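Local coordinates for protein putative NAD(P)H-flavin oxidoreductase (Neisseria meningitidis serogroup A / serotype 4A, PDB 6WT2) that binds FMN and probably reduces nitro compounds such as chloramphenicol with NADH or NADPH, as a member of the nitroreductase family, at residues R23-F36 and A77-F89. Sequence-based numbering, arbitrary orientation.
With FMN (flavin mononucleotide), chain G.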
loop_
_atom_site.group_PDB
_atom_site.type_symbol
_atom_site.label_atom_id
_atom_site.label_comp_id
_atom_site.label_asym_id
_atom_site.label_seq_id
_atom_site.Cartn_x
_atom_site.Cartn_y
_atom_site.Cartn_z
ATOM N N ARG A 23 -3.979 17.698 8.576
ATOM C CA ARG A 23 -5.106 17.491 9.474
ATOM C C ARG A 23 -6.125 18.619 9.439
ATOM O O ARG A 23 -7.231 18.444 9.965
ATOM C CB ARG A 23 -4.629 17.286 10.914
ATOM C CG ARG A 23 -4.081 15.894 11.161
ATOM C CD ARG A 23 -2.607 15.814 10.796
ATOM N NE ARG A 23 -2.066 14.480 11.036
ATOM C CZ ARG A 23 -0.770 14.186 11.000
ATOM N NH1 ARG A 23 0.119 15.134 10.741
ATOM N NH2 ARG A 23 -0.366 12.945 11.222
ATOM N N HIS A 24 -5.805 19.736 8.792
ATOM C CA HIS A 24 -6.619 20.948 8.855
ATOM C C HIS A 24 -6.666 21.569 7.473
ATOM O O HIS A 24 -5.661 22.096 6.985
ATOM C CB HIS A 24 -6.053 21.940 9.868
ATOM C CG HIS A 24 -5.914 21.368 11.236
ATOM N ND1 HIS A 24 -6.992 21.175 12.071
ATOM C CD2 HIS A 24 -4.829 20.917 11.907
ATOM C CE1 HIS A 24 -6.572 20.652 13.210
ATOM N NE2 HIS A 24 -5.265 20.479 13.132
ATOM N N TYR A 25 -7.839 21.534 6.860
ATOM C CA TYR A 25 -8.015 21.985 5.494
ATOM C C TYR A 25 -8.717 23.332 5.465
ATOM O O TYR A 25 -9.337 23.753 6.442
ATOM C CB TYR A 25 -8.834 20.972 4.697
ATOM C CG TYR A 25 -8.182 19.618 4.550
ATOM C CD1 TYR A 25 -7.268 19.380 3.526
ATOM C CD2 TYR A 25 -8.497 18.569 5.413
ATOM C CE1 TYR A 25 -6.677 18.125 3.357
ATOM C CE2 TYR A 25 -7.910 17.316 5.259
ATOM C CZ TYR A 25 -7.007 17.105 4.224
ATOM O OH TYR A 25 -6.435 15.868 4.054
ATOM N N ASP A 26 -8.599 24.005 4.325
ATOM C CA ASP A 26 -9.375 25.211 4.056
ATOM C C ASP A 26 -10.809 24.797 3.732
ATOM O O ASP A 26 -11.083 24.265 2.651
ATOM C CB ASP A 26 -8.741 26.002 2.914
ATOM C CG ASP A 26 -9.433 27.340 2.665
ATOM O OD1 ASP A 26 -10.625 27.494 3.017
ATOM O OD2 ASP A 26 -8.775 28.244 2.113
ATOM N N ALA A 27 -11.734 25.058 4.657
ATOM C CA ALA A 27 -13.106 24.589 4.494
ATOM C C ALA A 27 -13.807 25.190 3.279
ATOM O O ALA A 27 -14.794 24.616 2.799
ATOM C CB ALA A 27 -13.912 24.896 5.759
ATOM N N ALA A 28 -13.338 26.321 2.766
ATOM C CA ALA A 28 -13.993 26.929 1.618
ATOM C C ALA A 28 -13.502 26.391 0.276
ATOM O O ALA A 28 -14.145 26.660 -0.744
ATOM C CB ALA A 28 -13.822 28.453 1.657
ATOM N N ARG A 29 -12.408 25.626 0.242
ATOM C CA ARG A 29 -11.789 25.209 -1.009
ATOM C C ARG A 29 -12.187 23.777 -1.362
ATOM O O ARG A 29 -11.840 22.837 -0.641
ATOM C CB ARG A 29 -10.272 25.335 -0.916
ATOM C CG ARG A 29 -9.780 26.755 -1.057
ATOM C CD ARG A 29 -9.016 26.901 -2.355
ATOM N NE ARG A 29 -7.588 26.692 -2.167
ATOM C CZ ARG A 29 -6.762 26.250 -3.111
ATOM N NH1 ARG A 29 -7.215 25.938 -4.320
ATOM N NH2 ARG A 29 -5.478 26.108 -2.838
ATOM N N LYS A 30 -12.896 23.613 -2.478
ATOM C CA LYS A 30 -13.341 22.304 -2.939
ATOM C C LYS A 30 -12.487 21.830 -4.111
ATOM O O LYS A 30 -12.168 22.606 -5.017
ATOM C CB LYS A 30 -14.817 22.350 -3.361
ATOM C CG LYS A 30 -15.766 22.838 -2.259
ATOM C CD LYS A 30 -15.669 21.939 -1.040
ATOM C CE LYS A 30 -16.310 22.551 0.188
ATOM N NZ LYS A 30 -16.159 21.627 1.349
ATOM N N ILE A 31 -12.127 20.549 -4.092
ATOM C CA ILE A 31 -11.501 19.926 -5.251
ATOM C C ILE A 31 -12.533 19.832 -6.363
ATOM O O ILE A 31 -13.671 19.406 -6.127
ATOM C CB ILE A 31 -10.957 18.537 -4.881
ATOM C CG1 ILE A 31 -9.905 18.633 -3.758
ATOM C CG2 ILE A 31 -10.383 17.850 -6.095
ATOM C CD1 ILE A 31 -9.699 17.318 -3.023
ATOM N N SER A 32 -12.157 20.245 -7.575
ATOM C CA SER A 32 -13.090 20.161 -8.696
ATOM C C SER A 32 -13.454 18.707 -8.991
ATOM O O SER A 32 -12.701 17.770 -8.680
ATOM C CB SER A 32 -12.495 20.787 -9.959
ATOM O OG SER A 32 -11.447 19.972 -10.468
ATOM N N ALA A 33 -14.620 18.533 -9.628
ATOM C CA ALA A 33 -15.058 17.203 -10.037
ATOM C C ALA A 33 -14.000 16.529 -10.897
ATOM O O ALA A 33 -13.670 15.359 -10.689
ATOM C CB ALA A 33 -16.388 17.289 -10.791
ATOM N N GLU A 34 -13.445 17.272 -11.862
ATOM C CA GLU A 34 -12.430 16.727 -12.756
ATOM C C GLU A 34 -11.164 16.342 -12.002
ATOM O O GLU A 34 -10.579 15.283 -12.261
ATOM C CB GLU A 34 -12.102 17.737 -13.861
ATOM C CG GLU A 34 -13.264 18.015 -14.833
ATOM C CD GLU A 34 -14.398 18.861 -14.232
ATOM O OE1 GLU A 34 -14.221 19.461 -13.139
ATOM O OE2 GLU A 34 -15.480 18.921 -14.865
ATOM N N ASP A 35 -10.707 17.194 -11.079
ATOM C CA ASP A 35 -9.501 16.855 -10.329
ATOM C C ASP A 35 -9.722 15.621 -9.464
ATOM O O ASP A 35 -8.837 14.760 -9.357
ATOM C CB ASP A 35 -9.050 18.033 -9.464
ATOM C CG ASP A 35 -8.313 19.091 -10.261
ATOM O OD1 ASP A 35 -8.067 18.875 -11.471
ATOM O OD2 ASP A 35 -7.992 20.148 -9.678
ATOM N N PHE A 36 -10.900 15.506 -8.852
ATOM C CA PHE A 36 -11.136 14.344 -8.010
ATOM C C PHE A 36 -11.287 13.072 -8.829
ATOM O O PHE A 36 -10.896 11.997 -8.360
ATOM C CB PHE A 36 -12.368 14.514 -7.119
ATOM C CG PHE A 36 -12.390 13.511 -6.010
ATOM C CD1 PHE A 36 -11.467 13.597 -4.981
ATOM C CD2 PHE A 36 -13.241 12.426 -6.050
ATOM C CE1 PHE A 36 -11.429 12.644 -3.978
ATOM C CE2 PHE A 36 -13.207 11.468 -5.045
ATOM C CZ PHE A 36 -12.305 11.580 -4.015
ATOM N N ALA A 77 -11.138 13.997 13.275
ATOM C CA ALA A 77 -12.336 14.682 13.759
ATOM C C ALA A 77 -12.451 16.086 13.174
ATOM O O ALA A 77 -13.517 16.486 12.695
ATOM C CB ALA A 77 -12.337 14.732 15.285
ATOM N N ASP A 78 -11.356 16.843 13.181
ATOM C CA ASP A 78 -11.413 18.193 12.638
ATOM C C ASP A 78 -11.554 18.186 11.118
ATOM O O ASP A 78 -12.198 19.077 10.556
ATOM C CB ASP A 78 -10.176 18.979 13.076
ATOM C CG ASP A 78 -10.156 19.247 14.584
ATOM O OD1 ASP A 78 -11.235 19.507 15.167
ATOM O OD2 ASP A 78 -9.061 19.208 15.193
ATOM N N ALA A 79 -10.981 17.188 10.439
ATOM C CA ALA A 79 -11.023 17.156 8.983
ATOM C C ALA A 79 -12.414 16.832 8.456
ATOM O O ALA A 79 -12.739 17.181 7.317
ATOM C CB ALA A 79 -10.028 16.134 8.446
ATOM N N LEU A 80 -13.237 16.142 9.254
ATOM C CA LEU A 80 -14.601 15.837 8.830
ATOM C C LEU A 80 -15.415 17.104 8.592
ATOM O O LEU A 80 -16.362 17.095 7.790
ATOM C CB LEU A 80 -15.268 14.936 9.865
ATOM C CG LEU A 80 -14.726 13.509 9.798
ATOM C CD1 LEU A 80 -15.164 12.672 10.979
ATOM C CD2 LEU A 80 -15.163 12.860 8.488
ATOM N N ASP A 81 -15.054 18.203 9.257
ATOM C CA ASP A 81 -15.713 19.480 9.030
ATOM C C ASP A 81 -15.102 20.283 7.890
ATOM O O ASP A 81 -15.790 21.125 7.307
ATOM C CB ASP A 81 -15.681 20.323 10.306
ATOM C CG ASP A 81 -16.376 19.643 11.468
ATOM O OD1 ASP A 81 -17.386 18.948 11.222
ATOM O OD2 ASP A 81 -15.918 19.806 12.623
ATOM N N THR A 82 -13.841 20.048 7.542
ATOM C CA THR A 82 -13.139 20.959 6.652
ATOM C C THR A 82 -12.633 20.327 5.368
ATOM O O THR A 82 -12.345 21.067 4.422
ATOM C CB THR A 82 -11.946 21.612 7.375
ATOM O OG1 THR A 82 -10.958 20.621 7.702
ATOM C CG2 THR A 82 -12.413 22.330 8.665
ATOM N N ALA A 83 -12.487 19.007 5.310
ATOM C CA ALA A 83 -11.927 18.375 4.117
ATOM C C ALA A 83 -12.872 18.523 2.931
ATOM O O ALA A 83 -14.097 18.472 3.078
ATOM C CB ALA A 83 -11.639 16.888 4.369
ATOM N N SER A 84 -12.291 18.702 1.741
ATOM C CA SER A 84 -13.080 18.680 0.518
ATOM C C SER A 84 -13.713 17.309 0.300
ATOM O O SER A 84 -14.932 17.191 0.113
ATOM C CB SER A 84 -12.204 19.067 -0.675
ATOM O OG SER A 84 -12.928 18.932 -1.879
ATOM N N HIS A 85 -12.893 16.261 0.318
ATOM C CA HIS A 85 -13.344 14.911 0.044
ATOM C C HIS A 85 -12.849 13.954 1.119
ATOM O O HIS A 85 -11.799 14.165 1.730
ATOM C CB HIS A 85 -12.858 14.428 -1.336
ATOM C CG HIS A 85 -13.588 15.041 -2.492
ATOM N ND1 HIS A 85 -13.475 16.374 -2.823
ATOM C CD2 HIS A 85 -14.419 14.493 -3.412
ATOM C CE1 HIS A 85 -14.219 16.624 -3.890
ATOM N NE2 HIS A 85 -14.796 15.498 -4.270
ATOM N N LEU A 86 -13.634 12.901 1.337
ATOM C CA LEU A 86 -13.273 11.777 2.191
ATOM C C LEU A 86 -13.522 10.482 1.429
ATOM O O LEU A 86 -14.589 10.311 0.830
ATOM C CB LEU A 86 -14.093 11.793 3.481
ATOM C CG LEU A 86 -14.067 10.551 4.368
ATOM C CD1 LEU A 86 -12.688 10.298 4.962
ATOM C CD2 LEU A 86 -15.114 10.703 5.477
ATOM N N VAL A 87 -12.548 9.579 1.454
ATOM C CA VAL A 87 -12.671 8.256 0.843
ATOM C C VAL A 87 -12.466 7.221 1.939
ATOM O O VAL A 87 -11.478 7.283 2.683
ATOM C CB VAL A 87 -11.656 8.054 -0.298
ATOM C CG1 VAL A 87 -11.777 6.642 -0.892
ATOM C CG2 VAL A 87 -11.854 9.099 -1.392
ATOM N N VAL A 88 -13.409 6.301 2.063
ATOM C CA VAL A 88 -13.270 5.141 2.930
ATOM C C VAL A 88 -13.076 3.947 2.010
ATOM O O VAL A 88 -13.925 3.675 1.149
ATOM C CB VAL A 88 -14.494 4.953 3.840
ATOM C CG1 VAL A 88 -14.340 3.681 4.677
ATOM C CG2 VAL A 88 -14.714 6.202 4.720
ATOM N N PHE A 89 -11.962 3.251 2.181
ATOM C CA PHE A 89 -11.602 2.115 1.349
ATOM C C PHE A 89 -12.206 0.847 1.927
ATOM O O PHE A 89 -12.048 0.560 3.118
ATOM C CB PHE A 89 -10.079 1.964 1.257
ATOM C CG PHE A 89 -9.386 3.101 0.560
ATOM C CD1 PHE A 89 -8.965 2.969 -0.751
ATOM C CD2 PHE A 89 -9.138 4.300 1.225
ATOM C CE1 PHE A 89 -8.307 4.008 -1.394
ATOM C CE2 PHE A 89 -8.499 5.353 0.589
ATOM C CZ PHE A 89 -8.068 5.204 -0.714
HETATM N N1 FMN G . -2.748 10.858 10.762
HETATM C C2 FMN G . -3.741 11.281 11.586
HETATM O O2 FMN G . -3.682 12.449 12.031
HETATM N N3 FMN G . -4.795 10.512 11.912
HETATM C C4 FMN G . -4.907 9.238 11.511
HETATM O O4 FMN G . -5.922 8.546 11.751
HETATM C C4A FMN G . -3.856 8.701 10.631
HETATM N N5 FMN G . -3.863 7.403 10.275
HETATM C C5A FMN G . -2.943 6.942 9.385
HETATM C C6 FMN G . -3.153 5.705 8.769
HETATM C C7 FMN G . -2.214 5.231 7.865
HETATM C C7M FMN G . -2.404 3.890 7.192
HETATM C C8 FMN G . -1.033 6.059 7.514
HETATM C C8M FMN G . -0.083 5.574 6.445
HETATM C C9 FMN G . -0.861 7.319 8.075
HETATM C C9A FMN G . -1.818 7.816 8.952
HETATM N N10 FMN G . -1.686 9.114 9.496
HETATM C C10 FMN G . -2.677 9.565 10.377
HETATM C "C1'" FMN G . -0.573 9.987 9.101
HETATM C "C2'" FMN G . 0.738 9.632 9.818
HETATM O "O2'" FMN G . 0.727 10.079 11.199
HETATM C "C3'" FMN G . 1.868 10.248 8.998
HETATM O "O3'" FMN G . 1.881 9.615 7.703
HETATM C "C4'" FMN G . 3.274 10.100 9.593
HETATM O "O4'" FMN G . 3.311 10.689 10.888
HETATM C "C5'" FMN G . 4.309 10.759 8.694
HETATM O "O5'" FMN G . 4.015 12.138 8.499
HETATM P P FMN G . 3.872 12.682 6.988
HETATM O O1P FMN G . 2.875 11.707 6.409
HETATM O O2P FMN G . 3.378 14.098 7.035
HETATM O O3P FMN G . 5.203 12.539 6.306
HETATM O O HOH W 1 -8.335 16.177 11.359
HETATM O O HOH W 2 -13.538 21.691 1.844
HETATM O O HOH W 3 -16.993 18.814 0.712
#
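F36 lies over one face of the H85 imidazole in an offset stack, centroids 3.9 Å apart and planes 20° from parallel, and this pair joins helix 33-44 to strand 85-92 in the FMN-dependent nitroreductase fold. The phenyl ring is swung onto the strand because its CG stands anti to the backbone N (chi1 -164°); its rim then reaches V87, with CZ 3.6 Å from CG2 of that valine. The arrangement illustrates how a loop can be fastened to a strand through a relay of polar atoms. H85 and S84 form a classic beta bulge, both facing F202 of strand 194-203, and S84 OG lies in the plane of the imidazole, 2.8 Å from ND1 of H85 in a hydrogen bond that either partner could donate. The same hydroxyl receives a nearly straight bond from I31 N, at 169°, so one buried oxygen ties loop to bulge. Earlier in the loop, the Y25 ring packs against A79 and A83, with CD2 3.7 Å from CB of A83, while its OH is hydrogen-bonded to T201. T82 OG1 meets that ring at its edge and takes a weak bond from Y25 N. At the start of the loop, in the flavin pocket, R23, its chain bent at chi2, donates from NH2 to FMN N1 and from NE to FMN O2 at 2.8 Å.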